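Local coordinates for protein esterase (Alcaligenes sp., PDB 1QLW) that probably hydrolyses carboxylic esters, as a bacterial esterase built on the alpha/beta hydrolase fold, at residues A[81-95]-A[300-314]. Numbering follows the deposited sequence.
Sequences TPDGRMGWDEYFLRK and MMQDRNNLQVADLIL
With CG anti to its own carbonyl carbon (chi1 -75°), Trp88 lays its indole against helix 306-314, whereas Tyr91, CG anti to the backbone N (chi1 -170°), lifts its ring toward Leu307 and Asp311. Met301 CB sits over the six-membered ring, 3.5 Å from Trp88 CD2, and Ala310 CB over the rim of the opposite face, above the five-membered ring; Val309 CG1 meets the edge at CZ2. Trp88 NE1 donates to Asn306 O (2.8 Å) from above the carbonyl plane, on the face opposite the helical donor Ala310 N. Replacing Trp88 by an alanine, which has no indole N-H, would probably open a gap between Met301 and Ala310 and leave Asn306 O with Ala310 N alone among the donors described. Leu307 CD2 makes a CH-pi contact with the Tyr91 ring, whose OH donates to Asp311 OD1 (2.6 Å) on the syn side. Leu314 CD2 lies over the Phe92 face. From the first turn of helix 306-314, Asn306 ND2 bonds to Met86 O (3.1 Å, 166°) and to Met301 O. Arg85, bent at chi3, sends NH2 to Gln302 O (2.9 Å) and NH1 to Asp303 O (3.0 Å), while its NE pairs with Asp83 OD2. Pro82 CG packs against Gln302 OE1 (3.3 Å), a buried oxygen with no polar partner in the model, while Gln302 NE2 bonds to Thr77 O. The contact thus joins the helix after strand 65-68 to the C-terminal helix of the alpha/beta hydrolase fold: aromatic packing fills the helix interface, and one guanidinium, paired with Asp83, donates to two loop carbonyls, one shared with Asn306 N.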
loop_
_atom_site.group_PDB
_atom_site.type_symbol
_atom_site.label_atom_id
_atom_site.label_comp_id
_atom_site.label_asym_id
_atom_site.label_seq_id
_atom_site.Cartn_x
_atom_site.Cartn_y
_atom_site.Cartn_z
ATOM N N THR A 81 4.038 12.456 7.847
ATOM C CA THR A 81 2.776 12.941 8.410
ATOM C C THR A 81 1.989 13.687 7.346
ATOM O O THR A 81 2.513 14.118 6.313
ATOM C CB THR A 81 3.016 13.873 9.616
ATOM O OG1 THR A 81 3.631 15.091 9.152
ATOM C CG2 THR A 81 3.918 13.208 10.662
ATOM N N PRO A 82 0.695 13.935 7.591
ATOM C CA PRO A 82 -0.120 14.672 6.616
ATOM C C PRO A 82 0.435 16.029 6.249
ATOM O O PRO A 82 0.265 16.486 5.109
ATOM C CB PRO A 82 -1.487 14.764 7.302
ATOM C CG PRO A 82 -1.554 13.508 8.120
ATOM C CD PRO A 82 -0.152 13.309 8.639
ATOM N N ASP A 83 1.112 16.715 7.173
ATOM C CA ASP A 83 1.717 18.010 6.943
ATOM C C ASP A 83 3.176 17.947 6.528
ATOM O O ASP A 83 3.846 18.988 6.495
ATOM C CB ASP A 83 1.529 18.942 8.134
ATOM C CG ASP A 83 2.210 18.458 9.394
ATOM O OD1 ASP A 83 2.170 17.245 9.691
ATOM O OD2 ASP A 83 2.782 19.314 10.105
ATOM N N GLY A 84 3.682 16.774 6.178
ATOM C CA GLY A 84 4.982 16.658 5.546
ATOM C C GLY A 84 6.159 16.398 6.448
ATOM O O GLY A 84 7.302 16.467 5.972
ATOM N N ARG A 85 5.946 16.095 7.714
ATOM C CA ARG A 85 7.028 15.883 8.653
ATOM C C ARG A 85 7.387 14.401 8.750
ATOM O O ARG A 85 6.660 13.497 8.357
ATOM C CB ARG A 85 6.632 16.419 10.035
ATOM C CG ARG A 85 6.522 17.936 10.071
ATOM C CD ARG A 85 6.099 18.425 11.447
ATOM N NE ARG A 85 4.697 18.074 11.697
ATOM C CZ ARG A 85 4.290 17.103 12.502
ATOM N NH1 ARG A 85 5.099 16.451 13.322
ATOM N NH2 ARG A 85 2.989 16.827 12.507
ATOM N N MET A 86 8.533 14.161 9.366
ATOM C CA MET A 86 9.006 12.813 9.625
ATOM C C MET A 86 7.990 12.056 10.487
ATOM O O MET A 86 7.486 12.555 11.501
ATOM C CB MET A 86 10.342 12.909 10.386
ATOM C CG MET A 86 11.040 11.569 10.515
ATOM S SD MET A 86 12.593 11.694 11.412
ATOM C CE MET A 86 13.548 12.721 10.290
ATOM N N GLY A 87 7.711 10.842 10.063
ATOM C CA GLY A 87 6.818 9.962 10.810
ATOM C C GLY A 87 7.632 9.022 11.700
ATOM O O GLY A 87 8.863 9.000 11.724
ATOM N N TRP A 88 6.881 8.173 12.409
ATOM C CA TRP A 88 7.514 7.236 13.316
ATOM C C TRP A 88 8.305 6.169 12.587
ATOM O O TRP A 88 9.321 5.709 13.126
ATOM C CB TRP A 88 6.509 6.581 14.250
ATOM C CG TRP A 88 6.008 7.447 15.361
ATOM C CD1 TRP A 88 6.254 8.770 15.598
ATOM C CD2 TRP A 88 5.124 7.024 16.402
ATOM N NE1 TRP A 88 5.585 9.196 16.717
ATOM C CE2 TRP A 88 4.896 8.128 17.246
ATOM C CE3 TRP A 88 4.516 5.801 16.728
ATOM C CZ2 TRP A 88 4.064 8.067 18.361
ATOM C CZ3 TRP A 88 3.691 5.757 17.843
ATOM C CH2 TRP A 88 3.474 6.882 18.646
ATOM N N ASP A 89 7.883 5.733 11.409
ATOM C CA ASP A 89 8.680 4.724 10.709
ATOM C C ASP A 89 10.112 5.202 10.470
ATOM O O ASP A 89 11.092 4.585 10.897
ATOM C CB ASP A 89 7.916 4.458 9.430
ATOM C CG ASP A 89 8.586 3.417 8.625
ATOM O OD1 ASP A 89 9.430 2.648 9.109
ATOM O OD2 ASP A 89 8.200 3.392 7.433
ATOM N N GLU A 90 10.257 6.382 9.843
ATOM C CA GLU A 90 11.572 6.937 9.582
ATOM C C GLU A 90 12.302 7.257 10.874
ATOM O O GLU A 90 13.508 7.021 10.994
ATOM C CB GLU A 90 11.439 8.210 8.741
ATOM C CG GLU A 90 12.786 8.842 8.447
ATOM C CD GLU A 90 12.786 10.053 7.562
ATOM O OE1 GLU A 90 11.733 10.404 6.999
ATOM O OE2 GLU A 90 13.867 10.681 7.432
ATOM N N TYR A 91 11.603 7.797 11.862
ATOM C CA TYR A 91 12.251 8.149 13.123
ATOM C C TYR A 91 12.810 6.909 13.806
ATOM O O TYR A 91 13.947 6.899 14.293
ATOM C CB TYR A 91 11.286 8.880 14.041
ATOM C CG TYR A 91 11.954 9.477 15.247
ATOM C CD1 TYR A 91 12.892 10.482 15.103
ATOM C CD2 TYR A 91 11.605 9.104 16.527
ATOM C CE1 TYR A 91 13.451 11.099 16.208
ATOM C CE2 TYR A 91 12.150 9.695 17.645
ATOM C CZ TYR A 91 13.070 10.712 17.480
ATOM O OH TYR A 91 13.623 11.358 18.561
ATOM N N PHE A 92 12.021 5.828 13.829
ATOM C CA PHE A 92 12.477 4.596 14.459
ATOM C C PHE A 92 13.719 4.064 13.751
ATOM O O PHE A 92 14.668 3.616 14.410
ATOM C CB PHE A 92 11.367 3.546 14.460
ATOM C CG PHE A 92 10.221 3.817 15.391
ATOM C CD1 PHE A 92 10.111 4.928 16.200
ATOM C CD2 PHE A 92 9.188 2.904 15.463
ATOM C CE1 PHE A 92 9.033 5.126 17.032
ATOM C CE2 PHE A 92 8.100 3.081 16.305
ATOM C CZ PHE A 92 8.025 4.203 17.097
ATOM N N LEU A 93 13.735 4.123 12.418
ATOM C CA LEU A 93 14.915 3.700 11.656
ATOM C C LEU A 93 16.132 4.527 12.047
ATOM O O LEU A 93 17.232 3.997 12.256
ATOM C CB LEU A 93 14.660 3.875 10.158
ATOM C CG LEU A 93 13.604 2.962 9.583
ATOM C CD1 LEU A 93 13.235 3.390 8.182
ATOM C CD2 LEU A 93 14.103 1.529 9.579
ATOM N N ARG A 94 15.959 5.846 12.168
ATOM C CA ARG A 94 17.036 6.758 12.536
ATOM C C ARG A 94 17.519 6.518 13.958
ATOM O O ARG A 94 18.680 6.775 14.282
ATOM C CB ARG A 94 16.601 8.207 12.328
ATOM C CG ARG A 94 16.496 8.568 10.857
ATOM C CD ARG A 94 16.030 10.003 10.671
ATOM N NE ARG A 94 15.971 10.366 9.258
ATOM C CZ ARG A 94 16.998 10.832 8.558
ATOM N NH1 ARG A 94 18.191 11.005 9.107
ATOM N NH2 ARG A 94 16.815 11.087 7.274
ATOM N N LYS A 95 16.656 5.977 14.814
ATOM C CA LYS A 95 16.988 5.599 16.172
ATOM C C LYS A 95 17.588 4.205 16.251
ATOM O O LYS A 95 17.932 3.758 17.359
ATOM C CB LYS A 95 15.756 5.772 17.061
ATOM C CG LYS A 95 15.373 7.232 17.246
ATOM C CD LYS A 95 16.345 7.954 18.155
ATOM C CE LYS A 95 15.828 9.277 18.662
ATOM N NZ LYS A 95 16.622 9.761 19.822
ATOM N N MET A 300 -1.707 10.417 17.396
ATOM C CA MET A 300 -0.554 11.044 18.056
ATOM C C MET A 300 0.760 10.798 17.322
ATOM O O MET A 300 1.703 11.576 17.476
ATOM C CB MET A 300 -0.473 10.626 19.515
ATOM C CG MET A 300 -0.159 9.150 19.692
ATOM S SD MET A 300 -0.072 8.695 21.451
ATOM C CE MET A 300 -1.816 8.851 21.879
ATOM N N MET A 301 0.848 9.731 16.527
ATOM C CA MET A 301 2.017 9.475 15.697
ATOM C C MET A 301 2.159 10.488 14.566
ATOM O O MET A 301 3.223 10.587 13.953
ATOM C CB MET A 301 2.028 8.053 15.145
ATOM C CG MET A 301 0.995 7.718 14.083
ATOM S SD MET A 301 -0.740 7.784 14.593
ATOM C CE MET A 301 -0.757 6.367 15.724
ATOM N N GLN A 302 1.118 11.275 14.293
ATOM C CA GLN A 302 1.109 12.311 13.278
ATOM C C GLN A 302 1.082 13.730 13.867
ATOM O O GLN A 302 1.157 14.713 13.119
ATOM C CB GLN A 302 -0.115 12.168 12.355
ATOM C CG GLN A 302 -0.092 10.853 11.582
ATOM C CD GLN A 302 -1.308 10.643 10.712
ATOM O OE1 GLN A 302 -2.224 11.460 10.681
ATOM N NE2 GLN A 302 -1.292 9.510 10.016
ATOM N N ASP A 303 0.936 13.836 15.181
ATOM C CA ASP A 303 0.802 15.109 15.860
ATOM C C ASP A 303 2.083 15.926 15.763
ATOM O O ASP A 303 3.162 15.427 15.427
ATOM C CB ASP A 303 0.385 14.860 17.312
ATOM C CG ASP A 303 -1.095 14.588 17.560
ATOM O OD1 ASP A 303 -1.905 14.743 16.636
ATOM O OD2 ASP A 303 -1.383 14.212 18.725
ATOM N N ARG A 304 1.992 17.221 16.089
ATOM C CA ARG A 304 3.131 18.121 15.973
ATOM C C ARG A 304 4.270 17.742 16.911
ATOM O O ARG A 304 5.428 18.038 16.624
ATOM C CB ARG A 304 2.672 19.564 16.171
ATOM C CG ARG A 304 1.818 20.078 15.022
ATOM C CD ARG A 304 1.432 21.542 15.216
ATOM N NE ARG A 304 0.639 21.780 16.405
ATOM C CZ ARG A 304 1.017 22.236 17.589
ATOM N NH1 ARG A 304 2.275 22.580 17.837
ATOM N NH2 ARG A 304 0.101 22.380 18.536
ATOM N N ASN A 305 3.961 17.136 18.049
ATOM C CA ASN A 305 4.952 16.656 19.000
ATOM C C ASN A 305 5.111 15.139 18.854
ATOM O O ASN A 305 5.525 14.474 19.806
ATOM C CB ASN A 305 4.565 17.030 20.435
ATOM C CG ASN A 305 3.355 16.258 20.884
ATOM O OD1 ASN A 305 2.532 15.824 20.073
ATOM N ND2 ASN A 305 3.200 16.048 22.183
ATOM N N ASN A 306 4.946 14.603 17.637
ATOM C CA ASN A 306 5.038 13.159 17.476
ATOM C C ASN A 306 6.391 12.606 17.852
ATOM O O ASN A 306 6.433 11.430 18.264
ATOM C CB ASN A 306 4.616 12.724 16.080
ATOM C CG ASN A 306 5.540 13.130 14.958
ATOM O OD1 ASN A 306 6.240 14.137 15.041
ATOM N ND2 ASN A 306 5.520 12.343 13.878
ATOM N N LEU A 307 7.483 13.338 17.705
ATOM C CA LEU A 307 8.794 12.782 18.055
ATOM C C LEU A 307 9.013 12.791 19.563
ATOM O O LEU A 307 9.733 11.926 20.079
ATOM C CB LEU A 307 9.919 13.488 17.304
ATOM C CG LEU A 307 9.745 13.525 15.780
ATOM C CD1 LEU A 307 11.008 14.053 15.127
ATOM C CD2 LEU A 307 9.396 12.158 15.211
ATOM N N GLN A 308 8.399 13.738 20.281
ATOM C CA GLN A 308 8.412 13.728 21.737
ATOM C C GLN A 308 7.711 12.453 22.232
ATOM O O GLN A 308 8.177 11.765 23.146
ATOM C CB GLN A 308 7.695 14.956 22.279
ATOM C CG GLN A 308 7.653 15.054 23.791
ATOM C CD GLN A 308 6.897 16.238 24.323
ATOM O OE1 GLN A 308 7.271 16.791 25.378
ATOM N NE2 GLN A 308 5.841 16.649 23.669
ATOM N N VAL A 309 6.556 12.138 21.634
ATOM C CA VAL A 309 5.813 10.930 22.004
ATOM C C VAL A 309 6.627 9.700 21.645
ATOM O O VAL A 309 6.751 8.745 22.433
ATOM C CB VAL A 309 4.421 10.921 21.370
ATOM C CG1 VAL A 309 3.695 9.627 21.725
ATOM C CG2 VAL A 309 3.611 12.140 21.789
ATOM N N ALA A 310 7.224 9.695 20.453
ATOM C CA ALA A 310 8.054 8.559 20.051
ATOM C C ALA A 310 9.196 8.326 21.037
ATOM O O ALA A 310 9.502 7.171 21.371
ATOM C CB ALA A 310 8.616 8.757 18.652
ATOM N N ASP A 311 9.855 9.392 21.499
ATOM C CA ASP A 311 10.949 9.219 22.445
ATOM C C ASP A 311 10.490 8.563 23.730
ATOM O O ASP A 311 11.210 7.746 24.292
ATOM C CB ASP A 311 11.610 10.560 22.760
ATOM C CG ASP A 311 12.575 11.001 21.689
ATOM O OD1 ASP A 311 12.854 10.232 20.749
ATOM O OD2 ASP A 311 13.076 12.139 21.799
ATOM N N LEU A 312 9.306 8.906 24.228
ATOM C CA LEU A 312 8.785 8.258 25.435
ATOM C C LEU A 312 8.619 6.769 25.195
ATOM O O LEU A 312 8.928 5.951 26.064
ATOM C CB LEU A 312 7.480 8.910 25.855
ATOM C CG LEU A 312 7.612 10.308 26.464
ATOM C CD1 LEU A 312 6.270 11.011 26.481
ATOM C CD2 LEU A 312 8.178 10.226 27.877
ATOM N N ILE A 313 8.058 6.401 24.048
ATOM C CA ILE A 313 7.832 4.999 23.724
ATOM C C ILE A 313 9.150 4.263 23.538
ATOM O O ILE A 313 9.336 3.161 24.061
ATOM C CB ILE A 313 6.938 4.898 22.471
ATOM C CG1 ILE A 313 5.524 5.395 22.819
ATOM C CG2 ILE A 313 6.915 3.481 21.936
ATOM C CD1 ILE A 313 4.630 5.542 21.597
ATOM N N LEU A 314 10.082 4.857 22.800
ATOM C CA LEU A 314 11.369 4.206 22.562
ATOM C C LEU A 314 12.178 4.043 23.842
ATOM O O LEU A 314 12.851 3.032 24.037
ATOM C CB LEU A 314 12.171 4.950 21.499
ATOM C CG LEU A 314 11.562 4.966 20.098
ATOM C CD1 LEU A 314 12.397 5.838 19.179
ATOM C CD2 LEU A 314 11.433 3.555 19.537
HETATM O O HOH W 1 7.695 17.622 14.442
HETATM O O HOH W 2 7.951 14.849 12.951
HETATM O O HOH W 3 4.134 8.425 12.400
HETATM O O HOH W 4 15.686 12.216 21.021
#